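Local coordinates for carboxysome assembly protein CcmN (Synechococcus elongatus, PDB 7D6C) that helps build the beta-carboxysome, its N-terminal part interacting with CcmM, which binds RuBisCO, and its C-terminal peptide with the shell protein CcmK2, at residues Val79-Gln84 with Ala91-Ser96; Thr97-Thr102 with Ser114-Glu119. One frame throughout, in Å; residues are numbered along the deposited sequence.

In the fold
Both contacts lie in the N-terminal domain of CcmN, a left-handed parallel beta-helix, with their centres about 8 Å apart. Interaction 1 reaches across a corner, from strand 80-82 to strand 92-93, two walls further along the chain. The chain then runs on into 97-102, which interaction 2 pairs with the last strand segment, 114-119. Strands 80-82, 98-100 and 115-117 are successive members of one sheet, so interaction 1, through its first segment, shares a wall with interaction 2: L80 N lies 2.8 Å from T97 O, and L80 O 2.9 Å from L99 N, both probable hydrogen bonds. The outer surface of this wall meets another protein chain, consistent with the scaffolding role, in which binding surfaces matter rather than an active site.

Interaction 1. Residues Val79-Gln84 with Ala91-Ser96; sequences VLIVGQ and ACLGAS
V79 and L93 meet inside a corner of the left-handed beta-helix, where one wall of the coil gives way to another. Strand 80-82 lies on one of these walls and strand 92-93 on the other, and the chain between them travels round most of a turn. No hydrogen bond joins the two segments; side-chain packing, mostly apolar, makes the contact and buries 178 Å². Its tight part is small: V79 CG1 sits 3.8 Å from L93 CD1, the two side chains crossing at about a right angle. V79 presents this methyl because CG1 stands anti to its backbone N (chi1 176°), while CG2, anti to the carbonyl carbon, is turned toward the backbone oxygens of L93 and G94. L93 points its side chain toward the 79-84 segment, and in the interior it also packs on L99 and T110. A long, flexible leucine suits this inward place, whereas the short, branched valine puts one methyl on L93 and the other on the G94 carbonyl.

Farther along strand 80-82 the packing loosens as the walls diverge. I81 faces inward and still brings CD1 to 4.4 Å from L93 CD1, but it also rests on I67 and I69 of the third wall. L80 and V82 face outward, against the chain of another protein. The more open side is at S96, which is partly exposed and turns its side chain away from V79; a basic side chain of the other protein's chain packs on it. C92 and A95 pack on V82 and S96, respectively, of the second copy of CcmN. Back at the tight end, V79 CG2 lies 3.5 Å from G94 O, the same carbonyl oxygen that accepts a hydrogen bond from T97 OG1.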
ATOM      1  N   VAL F  79       0.280   3.061   4.314  1.00 56.76           N
ATOM      2  CA  VAL F  79       0.959   2.451   5.449  1.00 54.86           C
ATOM      3  C   VAL F  79       0.327   1.094   5.750  1.00 52.57           C
ATOM      4  O   VAL F  79      -0.899   0.916   5.650  1.00 51.12           O
ATOM      5  CB  VAL F  79       0.891   3.402   6.652  1.00 52.85           C
ATOM      6  CG1 VAL F  79       1.499   2.759   7.912  1.00 52.76           C
ATOM      7  CG2 VAL F  79       1.606   4.669   6.298  1.00 50.97           C
ATOM      8  N   LEU F  80       1.166   0.119   6.104  1.00 49.35           N
ATOM      9  CA  LEU F  80       0.721  -1.248   6.349  1.00 50.11           C
ATOM     10  C   LEU F  80       1.192  -1.712   7.723  1.00 49.94           C
ATOM     11  O   LEU F  80       2.399  -1.760   7.990  1.00 51.55           O
ATOM     12  CB  LEU F  80       1.248  -2.177   5.267  1.00 47.70           C
ATOM     13  CG  LEU F  80       1.028  -3.622   5.640  1.00 47.80           C
ATOM     14  CD1 LEU F  80      -0.424  -3.931   5.415  1.00 50.05           C
ATOM     15  CD2 LEU F  80       1.918  -4.502   4.806  1.00 50.61           C
ATOM     16  N   ILE F  81       0.251  -2.070   8.591  1.00 48.66           N
ATOM     17  CA  ILE F  81       0.577  -2.504   9.949  1.00 54.98           C
ATOM     18  C   ILE F  81      -0.049  -3.876  10.190  1.00 54.08           C
ATOM     19  O   ILE F  81      -1.279  -3.997  10.294  1.00 53.61           O
ATOM     20  CB  ILE F  81       0.121  -1.493  11.012  1.00 51.45           C
ATOM     21  CG1 ILE F  81       0.833  -0.151  10.807  1.00 50.75           C
ATOM     22  CG2 ILE F  81       0.490  -1.987  12.349  1.00 48.34           C
ATOM     23  CD1 ILE F  81       0.340   0.973  11.716  1.00 45.13           C
ATOM     24  N   VAL F  82       0.794  -4.904  10.272  1.00 54.07           N
ATOM     25  CA  VAL F  82       0.378  -6.283  10.484  1.00 56.07           C
ATOM     26  C   VAL F  82       0.987  -6.765  11.785  1.00 58.43           C
ATOM     27  O   VAL F  82       2.166  -6.495  12.047  1.00 60.70           O
ATOM     28  CB  VAL F  82       0.829  -7.207   9.339  1.00 57.01           C
ATOM     29  CG1 VAL F  82       0.491  -8.655   9.682  1.00 60.18           C
ATOM     30  CG2 VAL F  82       0.197  -6.790   8.041  1.00 57.63           C
ATOM     31  N   GLY F  83       0.198  -7.495  12.588  1.00 57.72           N
ATOM     32  CA  GLY F  83       0.731  -8.133  13.787  1.00 57.82           C
ATOM     33  C   GLY F  83       0.227  -7.463  15.037  1.00 57.78           C
ATOM     34  O   GLY F  83      -0.992  -7.294  15.139  1.00 60.42           O
ATOM     35  N   GLN F  84       1.094  -7.072  15.990  1.00 59.74           N
ATOM     36  CA  GLN F  84       0.638  -6.188  17.059  1.00 55.63           C
ATOM     37  C   GLN F  84       1.613  -5.026  17.145  1.00 56.72           C
ATOM     38  O   GLN F  84       2.831  -5.233  17.159  1.00 58.63           O
ATOM     39  CB  GLN F  84       0.524  -6.821  18.474  1.00 61.46           C
ATOM     40  CG  GLN F  84      -0.168  -8.153  18.532  1.00 64.48           C
ATOM     41  CD  GLN F  84       0.830  -9.235  18.888  1.00 75.82           C
ATOM     42  OE1 GLN F  84       1.634  -9.021  19.811  1.00 79.57           O
ATOM     43  NE2 GLN F  84       0.987 -10.233  17.999  1.00 77.22           N
ATOM     44  N   ALA F  91       3.368  10.427  16.512  1.00 54.94           N
ATOM     45  CA  ALA F  91       4.240   9.846  15.500  1.00 55.69           C
ATOM     46  C   ALA F  91       3.756  10.166  14.076  1.00 55.38           C
ATOM     47  O   ALA F  91       2.598  10.534  13.854  1.00 53.05           O
ATOM     48  CB  ALA F  91       4.335   8.330  15.704  1.00 52.08           C
ATOM     49  N   CYS F  92       4.674  10.007  13.109  1.00 53.20           N
ATOM     50  CA  CYS F  92       4.445  10.295  11.688  1.00 52.91           C
ATOM     51  C   CYS F  92       5.038   9.177  10.846  1.00 54.46           C
ATOM     52  O   CYS F  92       6.239   8.906  10.946  1.00 54.36           O
ATOM     53  CB  CYS F  92       5.098  11.600  11.262  1.00 51.60           C
ATOM     54  SG  CYS F  92       4.633  12.985  12.192  1.00 64.65           S
ATOM     55  N   LEU F  93       4.228   8.569   9.980  1.00 50.12           N
ATOM     56  CA  LEU F  93       4.642   7.400   9.214  1.00 49.23           C
ATOM     57  C   LEU F  93       4.590   7.734   7.728  1.00 54.64           C
ATOM     58  O   LEU F  93       3.505   7.965   7.180  1.00 50.83           O
ATOM     59  CB  LEU F  93       3.748   6.208   9.527  1.00 51.57           C
ATOM     60  CG  LEU F  93       3.583   5.779  10.981  1.00 46.32           C
ATOM     61  CD1 LEU F  93       2.964   4.386  10.995  1.00 49.79           C
ATOM     62  CD2 LEU F  93       4.900   5.786  11.677  1.00 41.45           C
ATOM     63  N   GLY F  94       5.759   7.739   7.080  1.00 53.65           N
ATOM     64  CA  GLY F  94       5.820   8.064   5.670  1.00 52.81           C
ATOM     65  C   GLY F  94       4.982   7.121   4.829  1.00 51.10           C
ATOM     66  O   GLY F  94       4.621   6.026   5.247  1.00 51.78           O
ATOM     67  N   ALA F  95       4.659   7.580   3.621  1.00 52.62           N
ATOM     68  CA  ALA F  95       3.958   6.745   2.652  1.00 52.38           C
ATOM     69  C   ALA F  95       4.610   5.373   2.518  1.00 52.48           C
ATOM     70  O   ALA F  95       5.837   5.242   2.464  1.00 51.36           O
ATOM     71  CB  ALA F  95       3.926   7.441   1.289  1.00 46.97           C
ATOM     72  N   SER F  96       3.766   4.346   2.483  1.00 53.31           N
ATOM     73  CA  SER F  96       4.187   2.962   2.263  1.00 53.81           C
ATOM     74  C   SER F  96       5.203   2.477   3.294  1.00 56.37           C
ATOM     75  O   SER F  96       6.038   1.610   3.007  1.00 58.55           O
ATOM     76  CB  SER F  96       4.714   2.787   0.849  1.00 52.50           C
ATOM     77  OG  SER F  96       3.719   3.268  -0.038  1.00 61.86           O
TER

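Interaction 2. Residues Thr97-Thr102 with Ser114-Glu119; sequences TTLVNT and SLLSAE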
ATOM      1  N   THR F  97       5.126   3.020   4.505  1.00 53.74           N
ATOM      2  CA  THR F  97       5.721   2.359   5.653  1.00 54.74           C
ATOM      3  C   THR F  97       5.095   0.985   5.846  1.00 53.74           C
ATOM      4  O   THR F  97       3.883   0.809   5.688  1.00 50.53           O
ATOM      5  CB  THR F  97       5.492   3.188   6.917  1.00 55.76           C
ATOM      6  OG1 THR F  97       6.004   4.511   6.734  1.00 55.78           O
ATOM      7  CG2 THR F  97       6.160   2.528   8.117  1.00 51.14           C
ATOM      8  N   THR F  98       5.921   0.017   6.232  1.00 56.18           N
ATOM      9  CA  THR F  98       5.441  -1.273   6.713  1.00 57.38           C
ATOM     10  C   THR F  98       5.964  -1.555   8.122  1.00 61.09           C
ATOM     11  O   THR F  98       7.183  -1.563   8.346  1.00 60.35           O
ATOM     12  CB  THR F  98       5.853  -2.375   5.754  1.00 54.89           C
ATOM     13  OG1 THR F  98       5.036  -2.267   4.579  1.00 55.74           O
ATOM     14  CG2 THR F  98       5.661  -3.736   6.409  1.00 54.40           C
ATOM     15  N   LEU F  99       5.041  -1.780   9.069  1.00 57.34           N
ATOM     16  CA  LEU F  99       5.375  -2.221  10.423  1.00 54.54           C
ATOM     17  C   LEU F  99       4.781  -3.600  10.635  1.00 53.72           C
ATOM     18  O   LEU F  99       3.558  -3.751  10.554  1.00 50.93           O
ATOM     19  CB  LEU F  99       4.822  -1.271  11.478  1.00 53.49           C
ATOM     20  CG  LEU F  99       5.154   0.210  11.427  1.00 54.55           C
ATOM     21  CD1 LEU F  99       4.334   0.956  12.476  1.00 55.87           C
ATOM     22  CD2 LEU F  99       6.612   0.419  11.678  1.00 56.28           C
ATOM     23  N   VAL F 100       5.639  -4.588  10.929  1.00 60.71           N
ATOM     24  CA  VAL F 100       5.237  -5.986  11.169  1.00 60.06           C
ATOM     25  C   VAL F 100       5.689  -6.400  12.560  1.00 58.60           C
ATOM     26  O   VAL F 100       6.873  -6.687  12.771  1.00 59.74           O
ATOM     27  CB  VAL F 100       5.818  -6.954  10.133  1.00 58.13           C
ATOM     28  CG1 VAL F 100       5.157  -8.299  10.301  1.00 60.33           C
ATOM     29  CG2 VAL F 100       5.612  -6.428   8.725  1.00 57.83           C
ATOM     30  N   ASN F 101       4.740  -6.481  13.495  1.00 61.20           N
ATOM     31  CA  ASN F 101       5.031  -6.809  14.895  1.00 58.06           C
ATOM     32  C   ASN F 101       6.111  -5.881  15.464  1.00 58.76           C
ATOM     33  O   ASN F 101       6.989  -6.311  16.212  1.00 62.94           O
ATOM     34  CB  ASN F 101       5.443  -8.283  15.053  1.00 61.32           C
ATOM     35  CG  ASN F 101       4.287  -9.272  14.805  1.00 66.90           C
ATOM     36  OD1 ASN F 101       3.188  -9.109  15.333  1.00 64.95           O
ATOM     37  ND2 ASN F 101       4.552 -10.316  14.003  1.00 72.02           N
ATOM     38  N   THR F 102       6.061  -4.596  15.093  1.00 52.63           N
ATOM     39  CA  THR F 102       7.008  -3.599  15.587  1.00 59.10           C
ATOM     40  C   THR F 102       6.286  -2.277  15.864  1.00 62.31           C
ATOM     41  O   THR F 102       5.362  -1.900  15.131  1.00 60.92           O
ATOM     42  CB  THR F 102       8.175  -3.376  14.590  1.00 63.89           C
ATOM     43  OG1 THR F 102       7.684  -3.405  13.246  1.00 65.15           O
ATOM     44  CG2 THR F 102       9.247  -4.455  14.722  1.00 66.58           C
ATOM     45  N   SER F 114       9.644   2.658   4.417  1.00 56.67           N
ATOM     46  CA  SER F 114      10.320   1.906   5.471  1.00 55.33           C
ATOM     47  C   SER F 114       9.681   0.541   5.703  1.00 56.76           C
ATOM     48  O   SER F 114       8.465   0.343   5.556  1.00 55.69           O
ATOM     49  CB  SER F 114      10.316   2.679   6.774  1.00 48.83           C
ATOM     50  OG  SER F 114      11.162   3.812   6.696  1.00 55.15           O
ATOM     51  N   LEU F 115      10.529  -0.405   6.082  1.00 55.25           N
ATOM     52  CA  LEU F 115      10.155  -1.803   6.245  1.00 58.35           C
ATOM     53  C   LEU F 115      10.702  -2.253   7.589  1.00 60.33           C
ATOM     54  O   LEU F 115      11.915  -2.437   7.734  1.00 61.66           O
ATOM     55  CB  LEU F 115      10.714  -2.655   5.108  1.00 57.99           C
ATOM     56  CG  LEU F 115      10.661  -4.149   5.372  1.00 62.63           C
ATOM     57  CD1 LEU F 115       9.204  -4.558   5.337  1.00 66.16           C
ATOM     58  CD2 LEU F 115      11.499  -4.926   4.339  1.00 66.38           C
ATOM     59  N   LEU F 116       9.819  -2.389   8.577  1.00 56.66           N
ATOM     60  CA  LEU F 116      10.195  -2.778   9.931  1.00 59.15           C
ATOM     61  C   LEU F 116       9.465  -4.074  10.272  1.00 64.50           C
ATOM     62  O   LEU F 116       8.240  -4.063  10.449  1.00 64.98           O
ATOM     63  CB  LEU F 116       9.850  -1.668  10.923  1.00 57.58           C
ATOM     64  CG  LEU F 116      10.881  -0.557  11.154  1.00 53.71           C
ATOM     65  CD1 LEU F 116      11.440  -0.027   9.852  1.00 57.25           C
ATOM     66  CD2 LEU F 116      10.287   0.592  11.946  1.00 45.30           C
ATOM     67  N   SER F 117      10.206  -5.187  10.367  1.00 61.92           N
ATOM     68  CA  SER F 117       9.591  -6.507  10.538  1.00 65.65           C
ATOM     69  C   SER F 117      10.407  -7.369  11.493  1.00 72.91           C
ATOM     70  O   SER F 117      11.533  -7.760  11.167  1.00 75.88           O
ATOM     71  CB  SER F 117       9.433  -7.220   9.199  1.00 63.05           C
ATOM     72  OG  SER F 117       9.259  -8.612   9.395  1.00 67.45           O
ATOM     73  N   ALA F 118       9.818  -7.694  12.648  1.00 72.70           N
ATOM     74  CA  ALA F 118      10.297  -8.719  13.564  1.00 79.14           C
ATOM     75  C   ALA F 118       9.436  -9.976  13.432  1.00 89.00           C
ATOM     76  O   ALA F 118       8.267  -9.914  13.039  1.00 81.77           O
ATOM     77  CB  ALA F 118      10.276  -8.203  15.010  1.00 80.70           C
ATOM     78  N   GLU F 119      10.028 -11.125  13.793  1.00102.79           N
ATOM     79  CA  GLU F 119       9.402 -12.430  13.541  1.00106.68           C
ATOM     80  C   GLU F 119       8.138 -12.616  14.374  1.00105.72           C
ATOM     81  O   GLU F 119       7.091 -13.033  13.855  1.00104.19           O
ATOM     82  CB  GLU F 119      10.392 -13.567  13.836  1.00103.41           C
ATOM     83  CG  GLU F 119      11.733 -13.467  13.113  1.00101.66           C
ATOM     84  CD  GLU F 119      12.672 -12.456  13.758  1.00105.27           C
ATOM     85  OE1 GLU F 119      12.785 -12.453  15.006  1.00 96.58           O
ATOM     86  OE2 GLU F 119      13.273 -11.645  13.011  1.00105.23           O
TER
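L99 overlaps L116 along the inner face of two adjoining parallel strands, the side chains lying side by side with L99 CD2 3.7 Å from L116 CD2. I104 touches both leucines, whose apolar branches suit the interior of the beta-helix. Beneath them runs a parallel ladder, with strand axes 4.7 Å apart. Its hydrogen bonds run alternately from T98 N to S114 O, L116 N to T98 O, V100 N to L116 O (2.7 Å) and A118 N to V100 O. On the other face T98 CG2 touches L115 CD1, and V100 CB meets S117 CB. This outward side meets the chain of another protein, to which T98 OG1 is hydrogen-bonded.

Past the strand, T102 folds back over the ladder: chi1 of 39° tucks OG1 between backbone N and carbonyl carbon, 2.9 Å from L116 O, a weak bond whose proton could instead go to V100 O. Its CG2 meanwhile rests on A118 CB. A valine here would probably keep that methyl contact but lose the hydroxyl, leaving L116 O with V100 N and V100 O with A118 N. Four main-chain hydrogen bonds thus join the last strand to its neighbour, while the side chains divide the work, leucines facing inward, L99 buried and L116 partly exposed, and the outward threonine T98 binding a partner protein.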